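Local coordinates for replicase polyprotein 1a (PDB 3LD1), which is a coronavirus polyprotein that is processed into non-structural proteins of the viral replicase, and whose nsp2a part, present here, is of unknown function, at residues Ala35-Gln38 and Lys39-Asn43; Leu102-Ala105 and Cys106-Leu110; Val238-Phe241 and Phe242-Pro246. The protein carries 3 engineered substitutions. All blocks are in the same frame, centred on the assembly; numbering follows the deposited sequence.

Contact 1. Residues Ala35-Gln38 and Lys39-Asn43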
ATOM      1  N   ALA A  35      -6.551  13.380   0.335  1.00 41.81           N
ATOM      2  CA  ALA A  35      -7.691  13.732   1.198  1.00 41.50           C
ATOM      3  C   ALA A  35      -8.197  15.187   0.953  1.00 40.82           C
ATOM      4  O   ALA A  35      -9.437  15.431   0.755  1.00 41.66           O
ATOM      5  CB  ALA A  35      -7.371  13.438   2.706  1.00 40.44           C
ATOM      6  N   VAL A  36      -7.249  16.117   0.882  1.00 38.89           N
ATOM      7  CA  VAL A  36      -7.563  17.533   0.671  1.00 39.12           C
ATOM      8  C   VAL A  36      -8.236  17.797  -0.709  1.00 40.64           C
ATOM      9  O   VAL A  36      -9.244  18.532  -0.790  1.00 42.77           O
ATOM     10  CB  VAL A  36      -6.312  18.442   0.817  1.00 38.30           C
ATOM     11  CG1 VAL A  36      -6.707  19.855   0.734  1.00 35.50           C
ATOM     12  CG2 VAL A  36      -5.526  18.170   2.173  1.00 38.11           C
ATOM     13  N   ARG A  37      -7.719  17.195  -1.783  1.00 40.97           N
ATOM     14  CA  ARG A  37      -8.283  17.448  -3.094  1.00 41.77           C
ATOM     15  C   ARG A  37      -9.656  16.762  -3.175  1.00 42.94           C
ATOM     16  O   ARG A  37     -10.605  17.297  -3.736  1.00 42.53           O
ATOM     17  CB  ARG A  37      -7.305  16.989  -4.189  1.00 41.50           C
ATOM     18  CG  ARG A  37      -7.810  17.132  -5.651  1.00 41.27           C
ATOM     19  CD  ARG A  37      -8.160  18.558  -5.945  1.00 39.34           C
ATOM     20  NE  ARG A  37      -8.903  18.816  -7.219  1.00 35.46           N
ATOM     21  CZ  ARG A  37      -8.253  18.970  -8.361  1.00 32.18           C
ATOM     22  NH1 ARG A  37      -6.933  18.804  -8.359  1.00 32.19           N
ATOM     23  NH2 ARG A  37      -8.900  19.242  -9.474  1.00 32.68           N
ATOM     24  N   GLN A  38      -9.783  15.597  -2.566  1.00 44.19           N
ATOM     25  CA  GLN A  38     -11.089  14.919  -2.585  1.00 46.55           C
ATOM     26  C   GLN A  38     -12.152  15.766  -1.856  1.00 45.40           C
ATOM     27  O   GLN A  38     -13.227  15.995  -2.391  1.00 46.64           O
ATOM     28  CB  GLN A  38     -10.975  13.460  -2.066  1.00 45.98           C
ATOM     29  CG  GLN A  38     -12.236  12.979  -1.332  1.00 46.47           C
ATOM     30  CD  GLN A  38     -11.950  11.737  -0.411  1.00 49.81           C
ATOM     31  OE1 GLN A  38     -11.743  10.582  -0.877  1.00 45.58           O
ATOM     32  NE2 GLN A  38     -11.924  11.996   0.914  1.00 56.16           N
ATOM     33  N   LYS A  39     -11.838  16.277  -0.669  1.00 44.69           N
ATOM     34  CA  LYS A  39     -12.805  17.177   0.068  1.00 44.09           C
ATOM     35  C   LYS A  39     -13.217  18.382  -0.779  1.00 42.60           C
ATOM     36  O   LYS A  39     -14.372  18.868  -0.804  1.00 40.73           O
ATOM     37  CB  LYS A  39     -12.137  17.693   1.351  1.00 43.34           C
ATOM     38  CG  LYS A  39     -12.985  18.570   2.259  1.00 46.07           C
ATOM     39  CD  LYS A  39     -12.251  18.768   3.648  1.00 45.00           C
ATOM     40  CE  LYS A  39     -13.155  19.585   4.580  1.00 51.72           C
ATOM     41  NZ  LYS A  39     -13.101  19.024   6.002  1.00 55.64           N
ATOM     42  N   PHE A  40     -12.228  18.894  -1.475  1.00 41.33           N
ATOM     43  CA  PHE A  40     -12.520  20.100  -2.190  1.00 42.18           C
ATOM     44  C   PHE A  40     -13.419  19.768  -3.402  1.00 41.64           C
ATOM     45  O   PHE A  40     -14.446  20.424  -3.632  1.00 42.07           O
ATOM     46  CB  PHE A  40     -11.212  20.800  -2.531  1.00 42.43           C
ATOM     47  CG  PHE A  40     -11.345  21.852  -3.576  1.00 45.52           C
ATOM     48  CD1 PHE A  40     -11.409  23.198  -3.219  1.00 46.30           C
ATOM     49  CD2 PHE A  40     -11.382  21.512  -4.944  1.00 46.18           C
ATOM     50  CE1 PHE A  40     -11.498  24.217  -4.221  1.00 44.07           C
ATOM     51  CE2 PHE A  40     -11.469  22.495  -5.939  1.00 43.73           C
ATOM     52  CZ  PHE A  40     -11.525  23.853  -5.578  1.00 45.43           C
ATOM     53  N   ASP A  41     -13.094  18.714  -4.144  1.00 40.58           N
ATOM     54  CA  ASP A  41     -13.986  18.375  -5.248  1.00 40.82           C
ATOM     55  C   ASP A  41     -15.382  18.088  -4.740  1.00 40.16           C
ATOM     56  O   ASP A  41     -16.300  18.407  -5.419  1.00 39.35           O
ATOM     57  CB  ASP A  41     -13.506  17.150  -6.003  1.00 39.48           C
ATOM     58  CG  ASP A  41     -12.097  17.281  -6.462  1.00 41.54           C
ATOM     59  OD1 ASP A  41     -11.537  18.462  -6.604  1.00 38.04           O
ATOM     60  OD2 ASP A  41     -11.517  16.166  -6.677  1.00 39.92           O
ATOM     61  N   ARG A  42     -15.527  17.429  -3.587  1.00 40.31           N
ATOM     62  CA  ARG A  42     -16.870  17.168  -3.052  1.00 41.55           C
ATOM     63  C   ARG A  42     -17.598  18.454  -2.731  1.00 40.89           C
ATOM     64  O   ARG A  42     -18.783  18.592  -3.057  1.00 40.77           O
ATOM     65  CB  ARG A  42     -16.843  16.371  -1.757  1.00 42.42           C
ATOM     66  CG  ARG A  42     -16.438  14.961  -1.853  1.00 46.25           C
ATOM     67  CD  ARG A  42     -16.567  14.309  -0.463  1.00 53.23           C
ATOM     68  NE  ARG A  42     -16.260  12.865  -0.510  1.00 64.07           N
ATOM     69  CZ  ARG A  42     -15.508  12.171   0.367  1.00 67.63           C
ATOM     70  NH1 ARG A  42     -14.860  12.783   1.348  1.00 69.54           N
ATOM     71  NH2 ARG A  42     -15.359  10.851   0.229  1.00 68.35           N
ATOM     72  N   ASN A  43     -16.887  19.382  -2.089  1.00 40.62           N
ATOM     73  CA  ASN A  43     -17.458  20.674  -1.683  1.00 41.85           C
ATOM     74  C   ASN A  43     -18.070  21.358  -2.874  1.00 41.90           C
ATOM     75  O   ASN A  43     -19.173  21.882  -2.798  1.00 41.55           O
ATOM     76  CB  ASN A  43     -16.389  21.610  -1.094  1.00 41.36           C
ATOM     77  CG  ASN A  43     -16.242  21.474   0.405  1.00 43.76           C
ATOM     78  OD1 ASN A  43     -17.222  21.197   1.081  1.00 47.14           O
ATOM     79  ND2 ASN A  43     -15.019  21.714   0.942  1.00 40.71           N
TER
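Arg37 and Asp41, one turn apart on helix 30-46, are joined by a salt bridge in which the guanidinium NE donates to OD1 of the carboxylate at 2.7 Å. The oxygen receives the N-H on its syn lone pair and lies at the edge of the guanidinium, close to its plane, with an N-H...O angle of 154°. The two flat groups nonetheless stand almost perpendicular, so this is a single-pronged bond and not a paired, coplanar fork. A bend at chi2 of 58° turns the arginine chain toward the next turn, bringing NE to the aspartate, while NH2 is taken by Asp17 of helix 13-20 in a second salt bridge. NH1 too has a hydrogen-bond partner outside the two segments.

On the neighbouring side of the helix, Gln38 and Arg42 run side by side in the same direction. The amide carbon CD of Gln38 lies over one face of the Arg42 guanidinium, offset toward the rim, with the two planes inclined by 33°. Gln38 NE2 and Arg42 NH1 come within 3.1 Å, but both are donors and are not hydrogen-bonded to each other.

The backbone amides of residues 39-42 donate to the carbonyls four residues earlier, Lys39 N to Ala35 O at 2.9 Å for example. The buried Phe40 ring meets Phe20 and Phe52.

The Arg37 guanidinium is thus paired with two carboxylates, Asp41 of its own helix and Asp17 of helix 13-20, which would be expected to stabilise its positive charge and tie helix 30-46 to helix 13-20.

Contact 2. Residues Leu102-Ala105 and Cys106-Leu110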
ATOM      1  N   LEU A 102       1.071  21.894 -19.213  1.00 44.68           N
ATOM      2  CA  LEU A 102       0.014  21.552 -20.196  1.00 45.29           C
ATOM      3  C   LEU A 102       0.407  21.858 -21.611  1.00 46.22           C
ATOM      4  O   LEU A 102       0.249  21.003 -22.508  1.00 45.92           O
ATOM      5  CB  LEU A 102      -1.293  22.255 -19.944  1.00 43.60           C
ATOM      6  CG  LEU A 102      -2.071  21.599 -18.793  1.00 48.49           C
ATOM      7  CD1 LEU A 102      -3.273  22.473 -18.283  1.00 49.21           C
ATOM      8  CD2 LEU A 102      -2.512  20.155 -19.102  1.00 49.54           C
ATOM      9  N   LYS A 103       0.913  23.078 -21.770  1.00 46.17           N
ATOM     10  CA  LYS A 103       1.463  23.562 -23.002  1.00 48.58           C
ATOM     11  C   LYS A 103       2.508  22.629 -23.611  1.00 46.74           C
ATOM     12  O   LYS A 103       2.475  22.383 -24.796  1.00 46.17           O
ATOM     13  CB  LYS A 103       2.040  24.983 -22.827  1.00 49.25           C
ATOM     14  CG  LYS A 103       1.163  26.067 -23.500  1.00 54.24           C
ATOM     15  CD  LYS A 103       1.001  27.422 -22.693  1.00 53.25           C
ATOM     16  CE  LYS A 103      -0.155  28.339 -23.327  1.00 58.09           C
ATOM     17  NZ  LYS A 103      -0.284  29.763 -22.760  1.00 60.10           N
ATOM     18  N   THR A 104       3.396  22.061 -22.805  1.00 46.02           N
ATOM     19  CA  THR A 104       4.376  21.120 -23.322  1.00 44.18           C
ATOM     20  C   THR A 104       3.889  19.649 -23.443  1.00 44.00           C
ATOM     21  O   THR A 104       4.674  18.773 -23.719  1.00 43.94           O
ATOM     22  CB  THR A 104       5.704  21.195 -22.509  1.00 44.41           C
ATOM     23  OG1 THR A 104       5.487  20.842 -21.130  1.00 44.98           O
ATOM     24  CG2 THR A 104       6.344  22.547 -22.626  1.00 41.41           C
ATOM     25  N   ALA A 105       2.609  19.347 -23.232  1.00 44.39           N
ATOM     26  CA  ALA A 105       2.202  17.907 -23.226  1.00 43.89           C
ATOM     27  C   ALA A 105       2.274  17.361 -24.619  1.00 43.09           C
ATOM     28  O   ALA A 105       2.538  16.188 -24.851  1.00 42.13           O
ATOM     29  CB  ALA A 105       0.840  17.724 -22.700  1.00 43.39           C
ATOM     30  N   CYS A 106       2.066  18.250 -25.544  1.00 42.69           N
ATOM     31  CA  CYS A 106       2.117  17.884 -26.879  1.00 44.48           C
ATOM     32  C   CYS A 106       3.530  17.293 -27.135  1.00 46.30           C
ATOM     33  O   CYS A 106       3.703  16.531 -28.084  1.00 48.16           O
ATOM     34  CB  CYS A 106       1.774  19.105 -27.719  1.00 45.24           C
ATOM     35  SG  CYS A 106       3.005  20.469 -27.551  1.00 44.33           S
ATOM     36  N   GLN A 107       4.514  17.548 -26.261  1.00 45.78           N
ATOM     37  CA  GLN A 107       5.785  16.853 -26.397  1.00 45.48           C
ATOM     38  C   GLN A 107       5.937  15.737 -25.459  1.00 44.88           C
ATOM     39  O   GLN A 107       6.262  14.655 -25.902  1.00 46.62           O
ATOM     40  CB  GLN A 107       7.013  17.737 -26.229  1.00 45.50           C
ATOM     41  CG  GLN A 107       7.014  18.910 -27.160  1.00 49.99           C
ATOM     42  CD  GLN A 107       7.670  20.143 -26.504  1.00 58.55           C
ATOM     43  OE1 GLN A 107       8.277  20.072 -25.419  1.00 61.90           O
ATOM     44  NE2 GLN A 107       7.538  21.271 -27.152  1.00 60.78           N
ATOM     45  N   TRP A 108       5.741  15.935 -24.159  1.00 43.70           N
ATOM     46  CA  TRP A 108       6.147  14.889 -23.222  1.00 41.12           C
ATOM     47  C   TRP A 108       5.168  13.704 -23.100  1.00 40.43           C
ATOM     48  O   TRP A 108       5.503  12.636 -22.572  1.00 40.23           O
ATOM     49  CB  TRP A 108       6.517  15.484 -21.875  1.00 40.93           C
ATOM     50  CG  TRP A 108       5.445  16.376 -21.246  1.00 42.82           C
ATOM     51  CD1 TRP A 108       5.450  17.749 -21.212  1.00 43.34           C
ATOM     52  CD2 TRP A 108       4.234  15.967 -20.568  1.00 39.03           C
ATOM     53  NE1 TRP A 108       4.324  18.217 -20.587  1.00 43.25           N
ATOM     54  CE2 TRP A 108       3.566  17.156 -20.162  1.00 43.95           C
ATOM     55  CE3 TRP A 108       3.640  14.721 -20.282  1.00 37.81           C
ATOM     56  CZ2 TRP A 108       2.303  17.136 -19.454  1.00 43.71           C
ATOM     57  CZ3 TRP A 108       2.375  14.677 -19.581  1.00 39.70           C
ATOM     58  CH2 TRP A 108       1.754  15.880 -19.130  1.00 41.98           C
ATOM     59  N   SER A 109       3.969  13.867 -23.616  1.00 39.47           N
ATOM     60  CA  SER A 109       3.015  12.784 -23.610  1.00 39.58           C
ATOM     61  C   SER A 109       2.951  11.909 -24.843  1.00 40.63           C
ATOM     62  O   SER A 109       2.096  11.019 -24.913  1.00 41.48           O
ATOM     63  CB  SER A 109       1.616  13.273 -23.267  1.00 39.86           C
ATOM     64  OG  SER A 109       1.034  14.039 -24.284  1.00 39.48           O
ATOM     65  N   LEU A 110       3.849  12.158 -25.794  1.00 41.10           N
ATOM     66  CA  LEU A 110       3.987  11.392 -27.067  1.00 41.57           C
ATOM     67  C   LEU A 110       3.959   9.865 -26.847  1.00 41.16           C
ATOM     68  O   LEU A 110       3.087   9.217 -27.403  1.00 42.88           O
ATOM     69  CB  LEU A 110       5.299  11.820 -27.798  1.00 41.04           C
ATOM     70  CG  LEU A 110       5.180  12.840 -28.930  1.00 42.93           C
ATOM     71  CD1 LEU A 110       3.932  13.667 -28.797  1.00 41.47           C
ATOM     72  CD2 LEU A 110       6.431  13.707 -29.213  1.00 40.80           C
TER
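Ala105 lies against the indole of Trp108, its CA placed over one face of the five-membered ring in a CH-pi contact, 3.5 Å from the centroid and 19° off the ring normal. Its methyl CB continues the same packing onto the six-membered ring, 3.6 Å from CZ2 of Trp108. The indole is brought back over the preceding turn by its chi1 of 54°, which sets CG between the backbone N and the carbonyl carbon.

Thr104, where helix 93-103 gives way to the short helix 105-108, crosses the tryptophan at about a right angle. Its OG1 sits at the edge of the indole, in the ring plane and 2.9 Å from NE1 of Trp108; both of these polar atoms are hydrogen-bonded to Leu101 O.

The carbonyl of Ala105 is gripped twice by Ser109, by the backbone N at 3.0 Å and by OG at 2.7 Å. The hydroxyl comes from well above the carbonyl plane, whereas the amide is only modestly tilted from it.

Helix 140-162 lies beside this junction, with Gln141 touching both Ala105 and Trp108 and Met145 also reaching the indole. Ser109 OG is also hydrogen-bonded to Gln141 OE1. From helix 112-121, Leu115 and Arg118 pack on Trp108.

Contact 3. Residues Val238-Phe241 and Phe242-Pro246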
ATOM      1  N   VAL A 238       2.029 -13.010  -5.669  1.00 50.27           N
ATOM      2  CA  VAL A 238       2.864 -13.514  -4.601  1.00 50.38           C
ATOM      3  C   VAL A 238       2.188 -14.748  -3.935  1.00 50.94           C
ATOM      4  O   VAL A 238       2.836 -15.720  -3.634  1.00 51.28           O
ATOM      5  CB  VAL A 238       3.182 -12.417  -3.557  1.00 50.48           C
ATOM      6  CG1 VAL A 238       3.758 -13.040  -2.253  1.00 50.39           C
ATOM      7  CG2 VAL A 238       4.158 -11.412  -4.080  1.00 47.94           C
ATOM      8  N   ALA A 239       0.882 -14.716  -3.746  1.00 50.90           N
ATOM      9  CA  ALA A 239       0.227 -15.817  -3.128  1.00 51.47           C
ATOM     10  C   ALA A 239       0.427 -17.045  -3.996  1.00 53.17           C
ATOM     11  O   ALA A 239       0.641 -18.136  -3.485  1.00 52.97           O
ATOM     12  CB  ALA A 239      -1.228 -15.513  -2.971  1.00 50.16           C
ATOM     13  N   LYS A 240       0.365 -16.839  -5.314  1.00 54.94           N
ATOM     14  CA  LYS A 240       0.329 -17.905  -6.276  1.00 55.89           C
ATOM     15  C   LYS A 240       1.692 -18.628  -6.219  1.00 55.44           C
ATOM     16  O   LYS A 240       1.713 -19.847  -6.167  1.00 56.05           O
ATOM     17  CB  LYS A 240       0.072 -17.307  -7.652  1.00 56.42           C
ATOM     18  CG  LYS A 240      -0.794 -18.139  -8.567  1.00 58.06           C
ATOM     19  CD  LYS A 240      -0.767 -17.597 -10.069  1.00 57.78           C
ATOM     20  CE  LYS A 240      -1.709 -18.467 -11.037  1.00 59.68           C
ATOM     21  NZ  LYS A 240      -1.094 -19.798 -11.450  1.00 54.45           N
ATOM     22  N   PHE A 241       2.802 -17.884  -6.189  1.00 53.66           N
ATOM     23  CA  PHE A 241       4.141 -18.428  -5.999  1.00 53.82           C
ATOM     24  C   PHE A 241       4.276 -19.161  -4.663  1.00 54.81           C
ATOM     25  O   PHE A 241       5.097 -20.061  -4.521  1.00 55.29           O
ATOM     26  CB  PHE A 241       5.112 -17.266  -5.997  1.00 53.45           C
ATOM     27  CG  PHE A 241       6.575 -17.618  -5.729  1.00 53.50           C
ATOM     28  CD1 PHE A 241       7.042 -17.907  -4.439  1.00 56.79           C
ATOM     29  CD2 PHE A 241       7.533 -17.503  -6.748  1.00 53.02           C
ATOM     30  CE1 PHE A 241       8.482 -18.183  -4.188  1.00 54.02           C
ATOM     31  CE2 PHE A 241       8.929 -17.748  -6.518  1.00 52.39           C
ATOM     32  CZ  PHE A 241       9.401 -18.109  -5.232  1.00 51.73           C
ATOM     33  N   PHE A 242       3.519 -18.748  -3.655  1.00 54.89           N
ATOM     34  CA  PHE A 242       3.630 -19.417  -2.374  1.00 55.87           C
ATOM     35  C   PHE A 242       2.839 -20.671  -2.397  1.00 57.57           C
ATOM     36  O   PHE A 242       3.312 -21.712  -1.954  1.00 59.13           O
ATOM     37  CB  PHE A 242       3.199 -18.522  -1.227  1.00 54.25           C
ATOM     38  CG  PHE A 242       4.311 -17.691  -0.722  1.00 50.84           C
ATOM     39  CD1 PHE A 242       5.081 -18.120   0.346  1.00 48.40           C
ATOM     40  CD2 PHE A 242       4.634 -16.499  -1.347  1.00 44.12           C
ATOM     41  CE1 PHE A 242       6.171 -17.328   0.791  1.00 51.52           C
ATOM     42  CE2 PHE A 242       5.678 -15.690  -0.906  1.00 46.09           C
ATOM     43  CZ  PHE A 242       6.467 -16.085   0.148  1.00 50.03           C
ATOM     44  N   GLU A 243       1.643 -20.550  -2.942  1.00 59.30           N
ATOM     45  CA  GLU A 243       0.809 -21.656  -3.289  1.00 61.36           C
ATOM     46  C   GLU A 243       1.652 -22.826  -3.824  1.00 61.82           C
ATOM     47  O   GLU A 243       1.640 -23.906  -3.263  1.00 63.15           O
ATOM     48  CB  GLU A 243      -0.178 -21.198  -4.352  1.00 61.78           C
ATOM     49  CG  GLU A 243      -1.227 -22.214  -4.654  1.00 66.66           C
ATOM     50  CD  GLU A 243      -2.106 -22.518  -3.430  1.00 72.46           C
ATOM     51  OE1 GLU A 243      -1.650 -22.279  -2.275  1.00 71.83           O
ATOM     52  OE2 GLU A 243      -3.261 -22.995  -3.637  1.00 74.99           O
ATOM     53  N   GLU A 244       2.406 -22.591  -4.879  1.00 61.60           N
ATOM     54  CA  GLU A 244       3.128 -23.633  -5.592  1.00 61.28           C
ATOM     55  C   GLU A 244       4.386 -24.099  -4.868  1.00 59.54           C
ATOM     56  O   GLU A 244       5.216 -24.848  -5.408  1.00 58.88           O
ATOM     57  CB  GLU A 244       3.505 -23.078  -6.973  1.00 62.14           C
ATOM     58  CG  GLU A 244       2.285 -23.077  -7.913  1.00 63.64           C
ATOM     59  CD  GLU A 244       2.243 -21.902  -8.888  1.00 67.67           C
ATOM     60  OE1 GLU A 244       3.303 -21.240  -9.195  1.00 66.07           O
ATOM     61  OE2 GLU A 244       1.093 -21.669  -9.341  1.00 70.17           O
ATOM     62  N   LEU A 245       4.553 -23.629  -3.653  1.00 57.17           N
ATOM     63  CA  LEU A 245       5.798 -23.886  -2.984  1.00 55.19           C
ATOM     64  C   LEU A 245       5.637 -25.250  -2.246  1.00 53.41           C
ATOM     65  O   LEU A 245       4.469 -25.682  -1.947  1.00 52.83           O
ATOM     66  CB  LEU A 245       6.115 -22.678  -2.107  1.00 54.74           C
ATOM     67  CG  LEU A 245       7.530 -22.048  -2.079  1.00 56.31           C
ATOM     68  CD1 LEU A 245       8.329 -22.032  -3.348  1.00 50.89           C
ATOM     69  CD2 LEU A 245       7.539 -20.629  -1.452  1.00 55.72           C
ATOM     70  N   PRO A 246       6.765 -25.956  -2.007  1.00 51.84           N
ATOM     71  CA  PRO A 246       6.687 -27.322  -1.401  1.00 51.77           C
ATOM     72  C   PRO A 246       6.266 -27.279   0.068  1.00 52.17           C
ATOM     73  O   PRO A 246       6.761 -26.416   0.810  1.00 52.23           O
ATOM     74  CB  PRO A 246       8.129 -27.881  -1.490  1.00 51.29           C
ATOM     75  CG  PRO A 246       9.076 -26.703  -1.990  1.00 52.63           C
ATOM     76  CD  PRO A 246       8.157 -25.481  -2.267  1.00 52.13           C
TER
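The C-terminal turn of helix 232-243 and its exit into the following loop hold this contact, with Glu244 the first residue to leave helical geometry. Phe242 lies alongside Val238, both side chains pointing the same way, and CG1 of Val238 touches CE2 of Phe242 at 3.5 Å. Phe241 turns its ring edge toward the face of Phe242, a chi1 of 177° carrying the ring away from the backbone N. The centroids of this edge-to-face pair are 5.9 Å apart and the planes meet at 60°. Beyond the helix end, Leu245 folds back on Phe241, CD2 approaching CE1 at 3.8 Å.

Polar contacts follow another flank of the turn. Lys240 NZ and Glu244 OE2 form a long salt bridge of 3.6 Å between slanting chains. Glu243 N donates to Ala239 O at 2.7 Å and Glu244 N to Lys240 O at 3.1 Å, carrying helical bonding up to the exit.

Thr220 of strand 220-223 touches Val238, Ala239 and Phe242, while Phe260 of strand 258-260 meets the Phe242 ring edge-to-face. Lys253 NZ donates hydrogen bonds to the carbonyl oxygens of Glu243 and Leu245, and Pro246 pairs through its backbone with Ile254 in strand 253-255.

From the N terminus, contact 1 comes first, within helix 30-46, followed by contact 2 at the junction of helices 93-103 and 105-108, and then contact 3 at the end of helix 232-243. Each is formed by one continuous run of residues and closes no loop; they follow in series, neither nesting nor crossing. Contacts 1 and 2 have centres about 27 Å apart and do not touch. Contact 3 lies about 41 Å from contact 1 and 43 Å from contact 2, centre to centre. Side chains of the first tie helix 30-46 to helix 13-20 and strand 50-54, the second meets helices 112-121 and 140-162, and the third links a helix end to strands 220-223, 253-255 and 258-260.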